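Local coordinates for protein AgaA (Rhizobium radiobacter, PDB 6HLX) that binds the opine agropinic acid as the periplasmic binding protein of an ABC transporter, so that the bacterium can import it, at residues S333-T338 with F374-S379; V265-I270 with P281-A286; R34-Y39 with F62-R67. All blocks are in the same frame, centred on the assembly; numbering follows the deposited sequence.

Contacts 1 and 2 are neighbours built onto the six-stranded mixed sheet, their centres about 13 Å apart, and they touch where Thr338 OG1 meets Ile270 CG2 at 3.6 Å. Contact 1 belongs to the agropinic acid pocket and holds five of its residues. Contact 2 is more peripheral: the side chain of Ile282 is about 13 Å from the ligand, and a zinc ion is bound by Asp266, at the N-terminal end of helix 267-274. Contact 3 lies on the opposite side of the chain's centre, in the five-stranded antiparallel sheet, its centre about 35 Å from that of contact 1 and about 39 Å from that of contact 2. It too has a zinc ion, on His65.

Contact 1 of 3, residues S333-T338 with F374-S379; sequences SFQQNT and FTVMGS. With G9Z (agropinic acid), chain E.
Val376 meets two residues of the helix at once, its CG1 lying 4.0 Å from Thr338 CG2 and also against the amide oxygen of Gln335. With CG1 anti to the backbone N (chi1 169°), this branch is the one that meets the helix, and the glutamine chain runs past it in the opposite sense. Direct hydrogen bonds between the segments are absent; water supplies the polar link. One water donates to both Gln335 OE1 (2.8 Å) and Val376 O. A second donates to Val376 O and to OAP of agropinic acid, while accepting from Gln335 NE2 and Gly378 N. Met377 CB points away from the helix, yet Met377 CA is 3.8 Å from the ligand's OAS. At Gly378 the chain becomes part of the pocket wall: its O accepts from ligand OAP at 2.7 Å, and the lack of a side chain lets the ligand carboxylate come close. There OXT takes a bond from Gln335 NE2 (3.0 Å, 146° at the hydrogen) and lies at the edge of the Phe334 ring, 3.3 Å from CZ. Ser379 OG hydrogen-bonds to Tyr392 OH beside the sugar-derived chain. The helical segment 333-338 runs at 138° to strand 374-379; the strand runs antiparallel to 240-245 and parallel to 322-327, and Thr338 also packs on helix 267-274.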
# COMPACT_ATOMS: atom_id res chain seq x y z
N SER A 333 -6.68 14.40 7.77
CA SER A 333 -6.31 15.82 7.78
C SER A 333 -5.02 16.08 7.01
O SER A 333 -4.94 17.11 6.32
CB SER A 333 -6.18 16.34 9.20
OG SER A 333 -7.48 16.37 9.78
N PHE A 334 -4.03 15.17 7.10
CA PHE A 334 -2.78 15.44 6.34
C PHE A 334 -3.01 15.49 4.83
O PHE A 334 -2.31 16.21 4.14
CB PHE A 334 -1.66 14.48 6.73
CG PHE A 334 -1.86 13.04 6.30
CD1 PHE A 334 -1.49 12.62 5.03
CD2 PHE A 334 -2.43 12.11 7.18
CE1 PHE A 334 -1.70 11.29 4.63
CE2 PHE A 334 -2.62 10.78 6.78
CZ PHE A 334 -2.25 10.38 5.52
N GLN A 335 -3.97 14.70 4.31
CA GLN A 335 -4.27 14.69 2.87
C GLN A 335 -4.94 16.01 2.48
O GLN A 335 -4.54 16.68 1.50
CB GLN A 335 -5.20 13.51 2.54
CG GLN A 335 -4.52 12.14 2.58
CD GLN A 335 -4.41 11.53 1.21
OE1 GLN A 335 -5.01 11.99 0.23
NE2 GLN A 335 -3.65 10.46 1.12
N GLN A 336 -5.95 16.42 3.28
CA GLN A 336 -6.62 17.71 3.02
C GLN A 336 -5.62 18.87 3.09
O GLN A 336 -5.61 19.72 2.19
CB GLN A 336 -7.75 17.94 4.02
CG GLN A 336 -8.30 19.37 3.93
CD GLN A 336 -9.56 19.51 4.71
OE1 GLN A 336 -10.51 18.78 4.50
NE2 GLN A 336 -9.61 20.47 5.62
N ASN A 337 -4.78 18.92 4.14
CA ASN A 337 -3.83 20.03 4.30
C ASN A 337 -2.72 20.00 3.25
O ASN A 337 -2.29 21.08 2.80
CB ASN A 337 -3.30 20.09 5.73
CG ASN A 337 -4.37 20.55 6.68
OD1 ASN A 337 -5.16 21.45 6.38
ND2 ASN A 337 -4.41 19.95 7.85
N THR A 338 -2.32 18.79 2.80
CA THR A 338 -1.33 18.71 1.71
C THR A 338 -1.99 19.31 0.46
O THR A 338 -1.35 20.08 -0.26
CB THR A 338 -0.88 17.25 1.47
OG1 THR A 338 -0.12 16.81 2.61
CG2 THR A 338 -0.04 17.09 0.17
N PHE A 374 -5.45 15.08 -11.30
CA PHE A 374 -4.31 14.66 -10.48
C PHE A 374 -4.76 14.41 -9.07
O PHE A 374 -5.85 14.84 -8.70
CB PHE A 374 -3.06 15.56 -10.58
CG PHE A 374 -3.04 16.96 -10.01
CD1 PHE A 374 -4.18 17.78 -10.08
CD2 PHE A 374 -1.85 17.53 -9.56
CE1 PHE A 374 -4.12 19.11 -9.66
CE2 PHE A 374 -1.80 18.86 -9.14
CZ PHE A 374 -2.93 19.65 -9.19
N THR A 375 -3.99 13.61 -8.32
CA THR A 375 -4.40 13.23 -6.96
C THR A 375 -3.23 13.24 -6.01
O THR A 375 -2.10 12.96 -6.43
CB THR A 375 -5.14 11.87 -6.94
OG1 THR A 375 -5.65 11.59 -5.62
CG2 THR A 375 -4.25 10.66 -7.36
N VAL A 376 -3.50 13.65 -4.76
CA VAL A 376 -2.50 13.58 -3.69
C VAL A 376 -2.19 12.08 -3.50
O VAL A 376 -3.09 11.24 -3.35
CB VAL A 376 -3.02 14.23 -2.38
CG1 VAL A 376 -2.10 13.92 -1.20
CG2 VAL A 376 -3.17 15.74 -2.58
N MET A 377 -0.89 11.75 -3.47
CA MET A 377 -0.42 10.38 -3.33
C MET A 377 0.23 10.27 -1.95
O MET A 377 1.19 10.98 -1.69
CB MET A 377 0.64 10.10 -4.45
CG MET A 377 1.42 8.78 -4.27
SD MET A 377 2.57 8.46 -5.63
CE MET A 377 3.80 9.83 -5.41
N GLY A 378 -0.31 9.41 -1.11
CA GLY A 378 0.23 9.06 0.21
C GLY A 378 0.48 7.57 0.12
O GLY A 378 -0.47 6.80 0.13
N SER A 379 1.73 7.15 -0.14
CA SER A 379 1.93 5.73 -0.46
C SER A 379 3.34 5.25 -0.22
O SER A 379 4.11 5.93 0.46
CB SER A 379 1.49 5.43 -1.89
OG SER A 379 1.18 4.05 -2.04
OAM G9Z E . -5.42 3.91 2.86
CAB G9Z E . -5.03 5.08 2.95
CAC G9Z E . -5.71 6.07 3.69
CB G9Z E . -4.87 7.37 3.56
CA G9Z E . -3.79 7.05 2.54
C G9Z E . -2.49 7.39 3.04
O G9Z E . -1.88 6.55 3.77
N G9Z E . -3.98 5.59 2.26
CAG G9Z E . -3.05 4.75 1.41
CAH G9Z E . -3.35 4.97 -0.08
OAP G9Z E . -3.07 6.34 -0.36
CAI G9Z E . -2.51 4.07 -0.99
OAQ G9Z E . -2.47 2.74 -0.43
CAJ G9Z E . -3.14 3.95 -2.42
OAR G9Z E . -2.32 3.10 -3.23
CAK G9Z E . -3.43 5.28 -3.16
OAT G9Z E . -4.25 5.02 -4.31
CAL G9Z E . -2.14 6.04 -3.53
OAS G9Z E . -2.48 7.33 -4.10
OXT G9Z E . -2.03 8.52 2.75
O HOH W 1 -3.18 8.98 -1.51
O HOH W 2 -5.64 11.52 -2.44

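Contact 2 of 3, residues V265-I270 with P281-A286; sequences VDRSAI and PIFGIA. With ZN (zinc ion), chain O.
Arg267 reaches from the first turn of its helix to the backbone of Ile282 and the ring of Phe283. A bend at chi2 (143°) lays the arginine obliquely across the phenyl group. Arg267 CD stands over the ring face as a CH-pi contact, 3.9 Å from the centroid of Phe283 and 29° off the normal. Farther along, Phe283 CD1 lies 3.7 Å above the guanidinium plane of Arg267, displaced toward the rim. The edge of the same group faces the Ile282 carbonyl: Arg267 NE donates to Ile282 O over 2.7 Å, but the angle of 129° makes the bond weak, and a water linking NH2 to this oxygen adds a second route. NH1 bonds to Ala262 O, which helps fix the rotation of the group. The contact thus ties the start of helix 267-274 to the chain leaving strand 280-281, an edge strand of the mixed sheet. Asp266 is the N-cap: OD2 uses its anti lone pair toward Ala269 N (3.2 Å) and accepts more weakly from Ser268 N. The other oxygen, Asp266 OD1, binds a zinc ion at 1.9 Å, and a water on that metal donates to OD2. Nearer the backbone, Arg267 CB rests 3.9 Å from Pro281 CB.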
# COMPACT_ATOMS: atom_id res chain seq x y z
N VAL A 265 6.30 23.65 -5.82
CA VAL A 265 5.76 23.34 -4.50
C VAL A 265 6.83 23.37 -3.43
O VAL A 265 7.72 22.53 -3.44
CB VAL A 265 4.94 22.02 -4.50
CG1 VAL A 265 4.36 21.74 -3.10
CG2 VAL A 265 3.82 22.06 -5.53
N ASP A 266 6.73 24.32 -2.48
CA ASP A 266 7.66 24.38 -1.38
C ASP A 266 7.37 23.19 -0.44
O ASP A 266 6.24 23.04 0.05
CB ASP A 266 7.56 25.68 -0.59
CG ASP A 266 8.74 25.77 0.34
OD1 ASP A 266 9.81 26.29 -0.10
OD2 ASP A 266 8.63 25.29 1.48
N ARG A 267 8.37 22.36 -0.23
CA ARG A 267 8.19 21.14 0.57
C ARG A 267 8.03 21.41 2.06
O ARG A 267 7.30 20.67 2.73
CB ARG A 267 9.29 20.14 0.26
CG ARG A 267 9.08 19.59 -1.15
CD ARG A 267 10.37 19.38 -1.84
NE ARG A 267 10.18 18.73 -3.14
CZ ARG A 267 10.09 19.36 -4.31
NH1 ARG A 267 10.08 20.68 -4.36
NH2 ARG A 267 9.96 18.67 -5.43
N SER A 268 8.64 22.49 2.57
CA SER A 268 8.45 22.85 3.98
C SER A 268 7.03 23.31 4.24
O SER A 268 6.56 23.15 5.35
CB SER A 268 9.44 23.93 4.41
OG SER A 268 10.76 23.45 4.29
N ALA A 269 6.33 23.89 3.23
CA ALA A 269 4.93 24.31 3.40
C ALA A 269 4.07 23.09 3.69
O ALA A 269 3.22 23.14 4.57
CB ALA A 269 4.42 25.04 2.16
N ILE A 270 4.33 21.97 2.99
CA ILE A 270 3.58 20.73 3.25
C ILE A 270 3.93 20.16 4.64
O ILE A 270 3.02 19.89 5.43
CB ILE A 270 3.78 19.68 2.13
CG1 ILE A 270 3.18 20.20 0.79
CG2 ILE A 270 3.13 18.33 2.54
CD1 ILE A 270 3.56 19.38 -0.41
N PRO A 281 12.04 16.58 3.42
CA PRO A 281 11.77 16.85 1.99
C PRO A 281 12.42 15.86 1.03
O PRO A 281 13.50 15.34 1.32
CB PRO A 281 12.36 18.26 1.78
CG PRO A 281 13.45 18.37 2.84
CD PRO A 281 12.85 17.66 4.03
N ILE A 282 11.76 15.63 -0.12
CA ILE A 282 12.28 14.79 -1.20
C ILE A 282 12.44 15.71 -2.41
O ILE A 282 11.49 16.39 -2.78
CB ILE A 282 11.35 13.61 -1.55
CG1 ILE A 282 11.25 12.62 -0.36
CG2 ILE A 282 11.84 12.89 -2.81
CD1 ILE A 282 10.09 11.64 -0.49
N PHE A 283 13.63 15.71 -3.01
CA PHE A 283 13.91 16.55 -4.19
C PHE A 283 14.24 15.72 -5.43
O PHE A 283 14.81 16.23 -6.39
CB PHE A 283 15.03 17.57 -3.89
CG PHE A 283 14.62 18.62 -2.89
CD1 PHE A 283 13.87 19.73 -3.29
CD2 PHE A 283 15.02 18.53 -1.57
CE1 PHE A 283 13.51 20.71 -2.37
CE2 PHE A 283 14.66 19.52 -0.65
CZ PHE A 283 13.89 20.60 -1.05
N GLY A 284 13.90 14.44 -5.41
CA GLY A 284 14.12 13.55 -6.54
C GLY A 284 13.08 12.44 -6.51
O GLY A 284 11.91 12.69 -6.23
N ILE A 285 13.52 11.20 -6.80
CA ILE A 285 12.63 10.04 -6.75
C ILE A 285 12.65 9.53 -5.31
O ILE A 285 13.69 9.55 -4.64
CB ILE A 285 13.06 8.93 -7.76
CG1 ILE A 285 13.31 9.48 -9.19
CG2 ILE A 285 12.02 7.78 -7.79
CD1 ILE A 285 12.08 10.16 -9.87
N ALA A 286 11.49 9.11 -4.80
CA ALA A 286 11.40 8.62 -3.43
C ALA A 286 11.92 7.18 -3.28
O ALA A 286 11.14 6.25 -3.04
CB ALA A 286 9.99 8.74 -2.89
ZN ZN O . 11.20 26.07 1.17
O HOH W 3 10.82 26.64 3.00
O HOH W 4 10.89 16.08 -5.76

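Contact 3 of 3, residues R34-Y39 with F62-R67; sequences RGLVNY and FTFHLR. With ZN (zinc ion), chain R.
Leu36 packing against Phe64 and Leu66 is a buried, wholly apolar contact on one face of the five-stranded antiparallel sheet, and it illustrates how side chains can meet past a strand: the residue just before strand 37-39 meets strand 61-66 across the intervening strand 45-55. No hydrogen bond passes directly between the two segments, whose nearest CA atoms, those of Leu36 and Phe64, are 7.6 Å apart. One methyl of the leucine does most of the touching. Leu36 CD1 sits 3.8 Å above the centre of the Phe64 ring and only 3° off its normal, a CH-pi contact so well centred that all six ring carbons are almost equally far from it. The leucine chain meets the aromatic side chain at about a right angle, so it presses a single methyl end-on into the face. Together, chi1 of -71° and chi2 of 164° put CD1 over the ring and direct CD2 toward Leu66, and the two CD2 atoms of Leu36 and Leu66 come within 3.6 Å. The alternation of a beta strand explains the division of labour in 62-67: Phe64 points toward 34-39 and also touches Leu118 and the helix 127-131, whereas His65 points away and binds a zinc ion through NE2 together with Glu54. On the other segment, Gly35 N donates to Asn38 OD1 at 2.9 Å along a nearly straight line, linking the two sides of the Leu36 position. The backbone of Leu36 itself is hydrogen-bonded to Glu48 and Ala50 of the intervening strand.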
# COMPACT_ATOMS: atom_id res chain seq x y z
N ARG A 34 -4.15 -15.45 4.56
CA ARG A 34 -2.75 -15.76 4.35
C ARG A 34 -2.54 -16.07 2.87
O ARG A 34 -3.45 -16.61 2.22
CB ARG A 34 -2.33 -16.98 5.21
CG ARG A 34 -2.08 -16.65 6.70
CD ARG A 34 -0.89 -15.72 6.86
NE ARG A 34 -0.63 -15.30 8.25
CZ ARG A 34 -1.18 -14.24 8.84
NH1 ARG A 34 -2.09 -13.50 8.20
NH2 ARG A 34 -0.83 -13.91 10.08
N GLY A 35 -1.34 -15.78 2.37
CA GLY A 35 -0.94 -16.15 1.01
C GLY A 35 0.01 -17.32 1.04
O GLY A 35 0.22 -17.94 2.10
N LEU A 36 0.63 -17.63 -0.11
CA LEU A 36 1.65 -18.69 -0.18
C LEU A 36 2.80 -18.28 0.74
O LEU A 36 3.34 -19.10 1.49
CB LEU A 36 2.15 -18.84 -1.62
CG LEU A 36 1.14 -19.45 -2.58
CD1 LEU A 36 1.56 -19.21 -4.04
CD2 LEU A 36 0.89 -20.92 -2.25
N VAL A 37 3.11 -16.98 0.72
CA VAL A 37 4.13 -16.33 1.54
C VAL A 37 3.57 -15.00 2.03
O VAL A 37 2.64 -14.46 1.42
CB VAL A 37 5.44 -16.09 0.75
CG1 VAL A 37 6.17 -17.40 0.43
CG2 VAL A 37 5.19 -15.28 -0.53
N ASN A 38 4.12 -14.48 3.12
CA ASN A 38 3.77 -13.14 3.61
C ASN A 38 5.02 -12.61 4.27
O ASN A 38 5.86 -13.40 4.69
CB ASN A 38 2.62 -13.17 4.59
CG ASN A 38 1.29 -13.41 3.91
OD1 ASN A 38 0.72 -14.51 4.01
ND2 ASN A 38 0.77 -12.41 3.19
N TYR A 39 5.14 -11.27 4.39
CA TYR A 39 6.31 -10.74 5.09
C TYR A 39 6.19 -10.99 6.60
O TYR A 39 5.11 -10.83 7.17
CB TYR A 39 6.39 -9.23 4.85
CG TYR A 39 6.87 -8.88 3.45
CD1 TYR A 39 8.20 -9.06 3.09
CD2 TYR A 39 5.99 -8.35 2.51
CE1 TYR A 39 8.66 -8.68 1.82
CE2 TYR A 39 6.44 -7.98 1.23
CZ TYR A 39 7.77 -8.14 0.90
OH TYR A 39 8.19 -7.76 -0.36
N PHE A 62 8.42 -21.56 -10.67
CA PHE A 62 8.25 -21.52 -9.22
C PHE A 62 7.47 -22.73 -8.76
O PHE A 62 6.41 -23.01 -9.34
CB PHE A 62 7.48 -20.23 -8.83
CG PHE A 62 8.19 -18.93 -9.20
CD1 PHE A 62 8.25 -18.49 -10.53
CD2 PHE A 62 8.79 -18.15 -8.22
CE1 PHE A 62 8.97 -17.35 -10.87
CE2 PHE A 62 9.50 -16.99 -8.57
CZ PHE A 62 9.56 -16.58 -9.89
N THR A 63 7.96 -23.45 -7.76
CA THR A 63 7.21 -24.59 -7.22
C THR A 63 6.90 -24.29 -5.78
O THR A 63 7.82 -23.97 -5.03
CB THR A 63 7.98 -25.92 -7.33
OG1 THR A 63 8.25 -26.18 -8.70
CG2 THR A 63 7.17 -27.11 -6.77
N PHE A 64 5.64 -24.44 -5.39
CA PHE A 64 5.22 -24.24 -4.00
C PHE A 64 4.76 -25.55 -3.43
O PHE A 64 3.89 -26.21 -4.03
CB PHE A 64 4.09 -23.22 -3.90
CG PHE A 64 4.53 -21.86 -4.41
CD1 PHE A 64 5.10 -20.93 -3.54
CD2 PHE A 64 4.41 -21.54 -5.75
CE1 PHE A 64 5.57 -19.71 -4.02
CE2 PHE A 64 4.88 -20.31 -6.23
CZ PHE A 64 5.45 -19.40 -5.36
N HIS A 65 5.35 -25.95 -2.30
CA HIS A 65 4.95 -27.17 -1.59
C HIS A 65 4.08 -26.74 -0.44
O HIS A 65 4.54 -26.04 0.46
CB HIS A 65 6.18 -27.95 -1.15
CG HIS A 65 6.88 -28.57 -2.31
ND1 HIS A 65 6.32 -29.64 -3.00
CD2 HIS A 65 8.06 -28.24 -2.89
CE1 HIS A 65 7.20 -29.95 -3.95
NE2 HIS A 65 8.25 -29.14 -3.91
N LEU A 66 2.79 -27.04 -0.53
CA LEU A 66 1.82 -26.55 0.44
C LEU A 66 1.90 -27.20 1.80
O LEU A 66 2.04 -28.41 1.92
CB LEU A 66 0.37 -26.62 -0.10
CG LEU A 66 0.08 -25.93 -1.44
CD1 LEU A 66 -1.40 -26.05 -1.78
CD2 LEU A 66 0.54 -24.45 -1.44
N ARG A 67 1.78 -26.36 2.83
CA ARG A 67 1.74 -26.75 4.23
C ARG A 67 0.39 -27.44 4.48
O ARG A 67 -0.59 -27.16 3.77
CB ARG A 67 1.80 -25.44 5.06
CG ARG A 67 2.04 -25.61 6.54
CD ARG A 67 2.08 -24.26 7.23
NE ARG A 67 3.24 -23.45 6.86
CZ ARG A 67 4.47 -23.62 7.35
NH1 ARG A 67 4.72 -24.60 8.21
NH2 ARG A 67 5.46 -22.80 6.99
ZN ZN R . 9.91 -29.25 -5.12